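Local coordinates for sensor protein DivL (Caulobacter crescentus, PDB 4Q20) that is a membrane sensor kinase of a two-component system, required for cell division and growth, that phosphorylates the regulator CtrA, at residues E125-D130 with L163-L168; G134-A139 with G175-S180; E231-W236 with C251-T256. All coordinates share one frame; numbering follows the deposited sequence.

Contact 1: residues E125-D130 with L163-L168; sequences ERALKD and LVENAL
Opposite Val164 and Leu168, Ala127 and Asp130 lie on a helix that runs nearly parallel to theirs, the two short axes 10.5 Å apart at closest and inclined by 20°, with a local kink in 125-130 where the amides of Lys129 and Asp130 lack a bond to the preceding turn. The methyl of Ala127 points at the other helix and meets Val164: its CB lies 3.4 Å from Val164 CG1. Leu168 closes one end, its CD1 lying 4.1 Å from Asp130 CB and as far from Ala127 O. At the polar border two acids cross at about a right angle, and Asp130 OD2 is only 2.8 Å from Glu165 OE2, the carboxylate planes turned 67° apart. One of the two acids may be protonated. The Glu165 chain bends at chi2 (-64°), which brings its end over to Asp130. Two arginines of helix 73-103 would offset the charge and draw the pair together: Arg83 forms a salt bridge to Asp130 OD1 and Arg91 one to Glu165 OE2. This tie joins the ATPase-like domain to the HisKA helical hairpin, while on the sheet side Val164 packs on Leu179 and Leu168 on Val177 of strand 176-183.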
# COMPACT_ATOMS: atom_id res chain seq x y z
N GLU A 125 5.48 -23.18 9.48
CA GLU A 125 4.44 -23.56 8.54
C GLU A 125 3.88 -22.33 7.78
O GLU A 125 3.47 -22.49 6.62
CB GLU A 125 3.32 -24.38 9.20
CG GLU A 125 2.52 -23.72 10.31
CD GLU A 125 1.58 -24.64 11.05
OE1 GLU A 125 0.69 -25.24 10.40
OE2 GLU A 125 1.72 -24.76 12.29
N ARG A 126 3.85 -21.13 8.42
CA ARG A 126 3.37 -19.91 7.76
C ARG A 126 4.36 -19.46 6.67
O ARG A 126 3.94 -18.90 5.65
CB ARG A 126 3.15 -18.75 8.76
CG ARG A 126 1.91 -18.89 9.65
CD ARG A 126 1.65 -17.65 10.51
NE ARG A 126 2.83 -17.19 11.25
CZ ARG A 126 3.11 -17.46 12.53
NH1 ARG A 126 2.27 -18.19 13.26
NH2 ARG A 126 4.22 -16.99 13.09
N ALA A 127 5.66 -19.71 6.87
CA ALA A 127 6.71 -19.30 5.92
C ALA A 127 7.14 -20.41 4.95
O ALA A 127 7.81 -20.11 3.97
CB ALA A 127 7.91 -18.80 6.68
N LEU A 128 6.74 -21.68 5.20
CA LEU A 128 7.08 -22.85 4.41
C LEU A 128 6.92 -22.64 2.88
O LEU A 128 7.82 -23.02 2.13
CB LEU A 128 6.21 -24.04 4.86
CG LEU A 128 6.78 -25.44 4.62
CD1 LEU A 128 7.86 -25.78 5.65
CD2 LEU A 128 5.70 -26.48 4.70
N LYS A 129 5.80 -22.03 2.42
CA LYS A 129 5.55 -21.78 1.00
C LYS A 129 6.57 -20.80 0.39
O LYS A 129 7.11 -21.09 -0.69
CB LYS A 129 4.12 -21.27 0.76
CG LYS A 129 3.08 -22.37 0.59
CD LYS A 129 1.75 -21.81 0.13
CE LYS A 129 0.63 -22.83 0.10
NZ LYS A 129 -0.63 -22.26 -0.45
N ASP A 130 6.85 -19.67 1.06
CA ASP A 130 7.82 -18.65 0.61
C ASP A 130 9.28 -19.19 0.64
O ASP A 130 10.15 -18.68 -0.09
CB ASP A 130 7.68 -17.36 1.44
CG ASP A 130 6.34 -16.63 1.32
OD1 ASP A 130 5.76 -16.61 0.20
OD2 ASP A 130 5.89 -16.02 2.32
N LEU A 163 11.39 -11.94 11.42
CA LEU A 163 12.74 -12.50 11.43
C LEU A 163 12.92 -13.60 10.37
O LEU A 163 13.96 -13.63 9.73
CB LEU A 163 13.11 -13.03 12.82
CG LEU A 163 13.32 -11.96 13.91
CD1 LEU A 163 13.72 -12.59 15.22
CD2 LEU A 163 14.31 -10.88 13.48
N VAL A 164 11.91 -14.47 10.17
CA VAL A 164 11.95 -15.55 9.16
C VAL A 164 11.93 -14.98 7.72
O VAL A 164 12.67 -15.48 6.86
CB VAL A 164 10.79 -16.56 9.38
CG1 VAL A 164 10.69 -17.56 8.23
CG2 VAL A 164 10.95 -17.29 10.71
N GLU A 165 11.08 -13.97 7.45
CA GLU A 165 11.00 -13.41 6.11
C GLU A 165 12.25 -12.61 5.79
O GLU A 165 12.71 -12.65 4.64
CB GLU A 165 9.72 -12.56 5.91
CG GLU A 165 8.47 -13.42 5.72
CD GLU A 165 8.37 -14.32 4.49
OE1 GLU A 165 9.22 -14.19 3.58
OE2 GLU A 165 7.43 -15.14 4.45
N ASN A 166 12.83 -11.93 6.81
CA ASN A 166 14.10 -11.22 6.69
C ASN A 166 15.21 -12.22 6.33
O ASN A 166 16.00 -11.96 5.41
CB ASN A 166 14.44 -10.45 7.98
CG ASN A 166 15.85 -9.93 8.05
OD1 ASN A 166 16.19 -8.93 7.40
ND2 ASN A 166 16.70 -10.60 8.83
N ALA A 167 15.23 -13.38 7.03
CA ALA A 167 16.18 -14.47 6.81
C ALA A 167 16.02 -15.07 5.40
O ALA A 167 17.03 -15.24 4.72
CB ALA A 167 15.98 -15.56 7.86
N LEU A 168 14.77 -15.33 4.95
CA LEU A 168 14.51 -15.91 3.62
C LEU A 168 14.98 -15.00 2.48
O LEU A 168 15.42 -15.50 1.43
CB LEU A 168 13.02 -16.23 3.45
CG LEU A 168 12.45 -17.41 4.23
CD1 LEU A 168 10.95 -17.51 3.99
CD2 LEU A 168 13.17 -18.72 3.88

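Contact 2: residues G134-A139 with G175-S180; sequences GGVTLA and GRVTLS
Arg176 folds its long side chain back over the edge strand, so that a charged guanidinium lies with one face against the methyl of Thr137, its NE end near the methyl of Ala139. Thr137 CG2 sits over that face, 3.9 Å above the plane and displaced toward the rim, while Arg176 NE comes 3.8 Å from Ala139 CB. The chain leaves the backbone with CG anti to N (chi1 -177°) and then turns at chi3 (-134°), the bend that carries the guanidinium above the neighbouring strand. The backbones run parallel and pair Thr137 with Arg176, Leu138 with Val177 and Ala139 with Thr178. Four amide-carbonyl bonds join them in the staggered parallel pattern; Val177 N to Thr137 O is nearly straight (2.9 Å, 175° at the hydrogen), and Leu179 N reaches Ala139 O at 2.8 Å. Strand 137-141 forms one border of the mixed five-stranded sheet in the α/β sandwich of the GHKL (HATPase) fold, and it follows helix 116-133 through a Schellman motif whose C-prime residue is Gly135. The sheet face bearing Leu138, Val177 and Leu179 is turned to the helices. There Leu138 CD2 touches two neighbours, 3.8 Å from Val177 CG1 and 3.7 Å from Leu179 CD1. Leu138 and Val177 lie side by side and point the same way, whereas Leu179 comes in at a slant. Just before the strand begins, Val136 CG1 touches Val177 CG2 at 3.8 Å, and Ala127, Val164 and Leu168 of the two helices cover this apolar row.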
# COMPACT_ATOMS: atom_id res chain seq x y z
N GLY A 134 11.81 -19.88 -2.74
CA GLY A 134 13.20 -19.42 -2.75
C GLY A 134 14.22 -20.54 -2.64
O GLY A 134 15.42 -20.26 -2.51
N GLY A 135 13.76 -21.80 -2.70
CA GLY A 135 14.59 -23.00 -2.62
C GLY A 135 15.39 -23.13 -1.34
O GLY A 135 16.52 -23.61 -1.36
N VAL A 136 14.81 -22.68 -0.22
CA VAL A 136 15.42 -22.67 1.12
C VAL A 136 14.72 -23.70 2.03
O VAL A 136 13.53 -23.99 1.85
CB VAL A 136 15.40 -21.22 1.73
CG1 VAL A 136 16.01 -21.17 3.12
CG2 VAL A 136 16.11 -20.22 0.82
N THR A 137 15.47 -24.26 2.99
CA THR A 137 15.02 -25.23 3.98
C THR A 137 14.77 -24.52 5.31
O THR A 137 15.70 -23.91 5.84
CB THR A 137 16.07 -26.38 4.15
OG1 THR A 137 16.41 -26.92 2.87
CG2 THR A 137 15.59 -27.50 5.08
N LEU A 138 13.54 -24.60 5.83
CA LEU A 138 13.17 -24.06 7.13
C LEU A 138 13.25 -25.14 8.18
O LEU A 138 12.52 -26.12 8.11
CB LEU A 138 11.75 -23.48 7.12
CG LEU A 138 11.56 -22.02 6.76
CD1 LEU A 138 10.09 -21.71 6.60
CD2 LEU A 138 12.16 -21.10 7.81
N ALA A 139 14.12 -24.96 9.17
CA ALA A 139 14.30 -25.92 10.25
C ALA A 139 13.88 -25.34 11.60
O ALA A 139 13.98 -24.13 11.81
CB ALA A 139 15.75 -26.37 10.31
N GLY A 175 20.18 -22.92 0.54
CA GLY A 175 20.49 -22.50 1.90
C GLY A 175 19.51 -22.99 2.95
O GLY A 175 18.54 -23.69 2.64
N ARG A 176 19.77 -22.63 4.21
CA ARG A 176 18.97 -23.02 5.37
C ARG A 176 18.70 -21.84 6.31
O ARG A 176 19.59 -21.01 6.55
CB ARG A 176 19.66 -24.15 6.15
CG ARG A 176 18.87 -24.70 7.34
CD ARG A 176 19.72 -25.70 8.12
NE ARG A 176 18.97 -26.91 8.45
CZ ARG A 176 18.85 -27.97 7.65
NH1 ARG A 176 19.41 -27.98 6.45
NH2 ARG A 176 18.14 -29.03 8.04
N VAL A 177 17.48 -21.80 6.85
CA VAL A 177 16.99 -20.84 7.85
C VAL A 177 16.53 -21.68 9.05
O VAL A 177 15.67 -22.55 8.91
CB VAL A 177 15.90 -19.88 7.30
CG1 VAL A 177 15.28 -19.05 8.41
CG2 VAL A 177 16.45 -18.98 6.20
N THR A 178 17.13 -21.45 10.22
CA THR A 178 16.81 -22.22 11.41
C THR A 178 16.15 -21.37 12.48
O THR A 178 16.63 -20.27 12.78
CB THR A 178 18.10 -22.89 11.99
OG1 THR A 178 18.96 -23.29 10.91
CG2 THR A 178 17.78 -24.08 12.91
N LEU A 179 15.07 -21.90 13.07
CA LEU A 179 14.30 -21.33 14.17
C LEU A 179 14.59 -22.14 15.41
O LEU A 179 14.17 -23.30 15.48
CB LEU A 179 12.79 -21.39 13.88
CG LEU A 179 12.19 -20.41 12.91
CD1 LEU A 179 12.08 -21.02 11.52
CD2 LEU A 179 10.79 -20.07 13.34
N SER A 180 15.29 -21.58 16.38
CA SER A 180 15.61 -22.31 17.61
C SER A 180 15.21 -21.52 18.87
O SER A 180 14.99 -20.31 18.82
CB SER A 180 17.10 -22.67 17.67
OG SER A 180 17.93 -21.54 17.48

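Contact 3: residues E231-W236 with C251-T256; sequences ELHGGW and CHLPET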
# COMPACT_ATOMS: atom_id res chain seq x y z
N GLU A 231 11.15 -5.46 23.18
CA GLU A 231 11.45 -4.51 24.26
C GLU A 231 10.21 -4.22 25.09
O GLU A 231 10.36 -3.89 26.27
CB GLU A 231 12.07 -3.24 23.72
CG GLU A 231 13.49 -3.48 23.28
CD GLU A 231 14.36 -2.27 23.02
OE1 GLU A 231 13.82 -1.14 22.98
OE2 GLU A 231 15.59 -2.46 22.89
N LEU A 232 9.01 -4.38 24.51
CA LEU A 232 7.72 -4.21 25.19
C LEU A 232 7.49 -5.38 26.15
O LEU A 232 6.74 -5.24 27.12
CB LEU A 232 6.61 -4.17 24.13
CG LEU A 232 5.50 -3.09 24.20
CD1 LEU A 232 6.05 -1.70 24.53
CD2 LEU A 232 4.73 -3.04 22.89
N HIS A 233 8.13 -6.55 25.87
CA HIS A 233 8.08 -7.76 26.69
C HIS A 233 9.17 -7.75 27.80
O HIS A 233 9.35 -8.76 28.47
CB HIS A 233 8.28 -8.99 25.80
CG HIS A 233 7.05 -9.42 25.05
ND1 HIS A 233 6.85 -9.05 23.73
CD2 HIS A 233 6.03 -10.21 25.45
CE1 HIS A 233 5.70 -9.59 23.38
NE2 HIS A 233 5.17 -10.30 24.38
N GLY A 234 9.87 -6.63 27.96
CA GLY A 234 10.97 -6.47 28.91
C GLY A 234 12.28 -7.08 28.43
O GLY A 234 13.22 -7.25 29.20
N GLY A 235 12.34 -7.41 27.14
CA GLY A 235 13.52 -8.02 26.54
C GLY A 235 14.34 -7.11 25.64
O GLY A 235 14.20 -5.89 25.67
N TRP A 236 15.26 -7.72 24.88
CA TRP A 236 16.18 -7.03 23.97
C TRP A 236 16.56 -7.97 22.82
O TRP A 236 16.33 -9.18 22.90
CB TRP A 236 17.41 -6.48 24.69
CG TRP A 236 18.23 -7.50 25.44
CD1 TRP A 236 17.97 -8.04 26.65
CD2 TRP A 236 19.48 -8.06 25.01
NE1 TRP A 236 18.94 -8.95 26.99
CE2 TRP A 236 19.88 -8.99 26.00
CE3 TRP A 236 20.27 -7.92 23.84
CZ2 TRP A 236 21.06 -9.73 25.89
CZ3 TRP A 236 21.43 -8.67 23.73
CH2 TRP A 236 21.83 -9.55 24.76
N CYS A 251 16.28 -13.03 20.23
CA CYS A 251 15.32 -12.34 21.10
C CYS A 251 15.60 -12.81 22.48
O CYS A 251 15.48 -14.00 22.75
CB CYS A 251 13.87 -12.63 20.70
SG CYS A 251 13.47 -12.21 18.99
N HIS A 252 16.02 -11.92 23.35
CA HIS A 252 16.29 -12.30 24.72
C HIS A 252 15.10 -11.91 25.53
O HIS A 252 14.77 -10.72 25.62
CB HIS A 252 17.57 -11.62 25.20
CG HIS A 252 18.79 -12.06 24.46
ND1 HIS A 252 19.67 -12.98 25.00
CD2 HIS A 252 19.24 -11.67 23.24
CE1 HIS A 252 20.62 -13.14 24.10
NE2 HIS A 252 20.42 -12.37 23.03
N LEU A 253 14.38 -12.91 26.05
CA LEU A 253 13.17 -12.70 26.85
C LEU A 253 13.42 -13.16 28.28
O LEU A 253 13.65 -14.35 28.47
CB LEU A 253 11.97 -13.44 26.24
CG LEU A 253 11.56 -13.03 24.83
CD1 LEU A 253 10.62 -14.05 24.22
CD2 LEU A 253 10.96 -11.63 24.80
N PRO A 254 13.48 -12.24 29.27
CA PRO A 254 13.77 -12.68 30.65
C PRO A 254 12.60 -13.43 31.30
O PRO A 254 11.44 -13.22 30.95
CB PRO A 254 14.08 -11.37 31.39
CG PRO A 254 13.28 -10.34 30.66
CD PRO A 254 13.30 -10.78 29.20
N GLU A 255 12.94 -14.32 32.26
CA GLU A 255 12.00 -15.11 33.06
C GLU A 255 11.31 -14.21 34.09
O GLU A 255 11.95 -13.31 34.65
CB GLU A 255 12.72 -16.27 33.79
CG GLU A 255 13.27 -17.39 32.92
CD GLU A 255 14.01 -18.48 33.67
OE1 GLU A 255 14.51 -18.21 34.79
OE2 GLU A 255 14.08 -19.62 33.15
N THR A 256 10.03 -14.49 34.36
CA THR A 256 9.23 -13.74 35.32
C THR A 256 9.01 -14.66 36.53
O THR A 256 8.13 -15.53 36.48
CB THR A 256 7.96 -13.23 34.63
OG1 THR A 256 8.30 -12.69 33.34
CG2 THR A 256 7.22 -12.19 35.46
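His233, just past the end of helix 222-232, sets its CB 3.9 Å from Leu253 CD2; its ring is held by Leu229 O at ND1 and by the Asp152 amide at NE2. Gly234, with positive phi, is the C-prime residue of the Schellman motif that ends the helix, and its carbonyl O lies 3.4 Å from Pro254 CG. Gly235 brings the chain close against the strand: its CA is 3.1 Å from His252 O. Trp236 then starts a strand, making an antiparallel hydrogen-bonded pair with His252 through Trp236 N to His252 O (3.1 Å) and His252 N to Trp236 O (2.8 Å). Its CG sits between the backbone N and carbonyl carbon (chi1 58°), placing the indole over His252. The six-membered ring and the imidazole form an offset stack, planes 2° apart and centroids 3.8 Å apart, while His252 CB makes a CH-pi contact to the five-membered ring. Glu187 accepts a hydrogen bond from His252 ND1. Such a helix-Gly-Gly-strand turn onto the last hairpin of the sheet is characteristic of the C-terminal end of the GHKL ATPase domain of histidine kinases.

How the contacts relate
Contacts 1 and 2 are two layers of one sandwich, their centres about 8 Å apart: helices 116-133 and 153-170 lead into strands 137-141 and 176-183, so their segments alternate along the chain. Between the layers Ala167 CB meets Val177 CG1 at 3.6 Å and Leu168 CD2 meets Val136 CG1 at 3.8 Å. Contact 3 lies at the other border of the same five-stranded sheet, with its centre about 25 Å from that of contact 2 and no touch between them. Helix 153-170 spans the distance, for Leu163 CD1 reaches Cys251 SG at 3.8 Å, linking contacts 1 and 3. All three belong to the ATPase-like part of the kinase, and contact 1 also faces the HisKA helices.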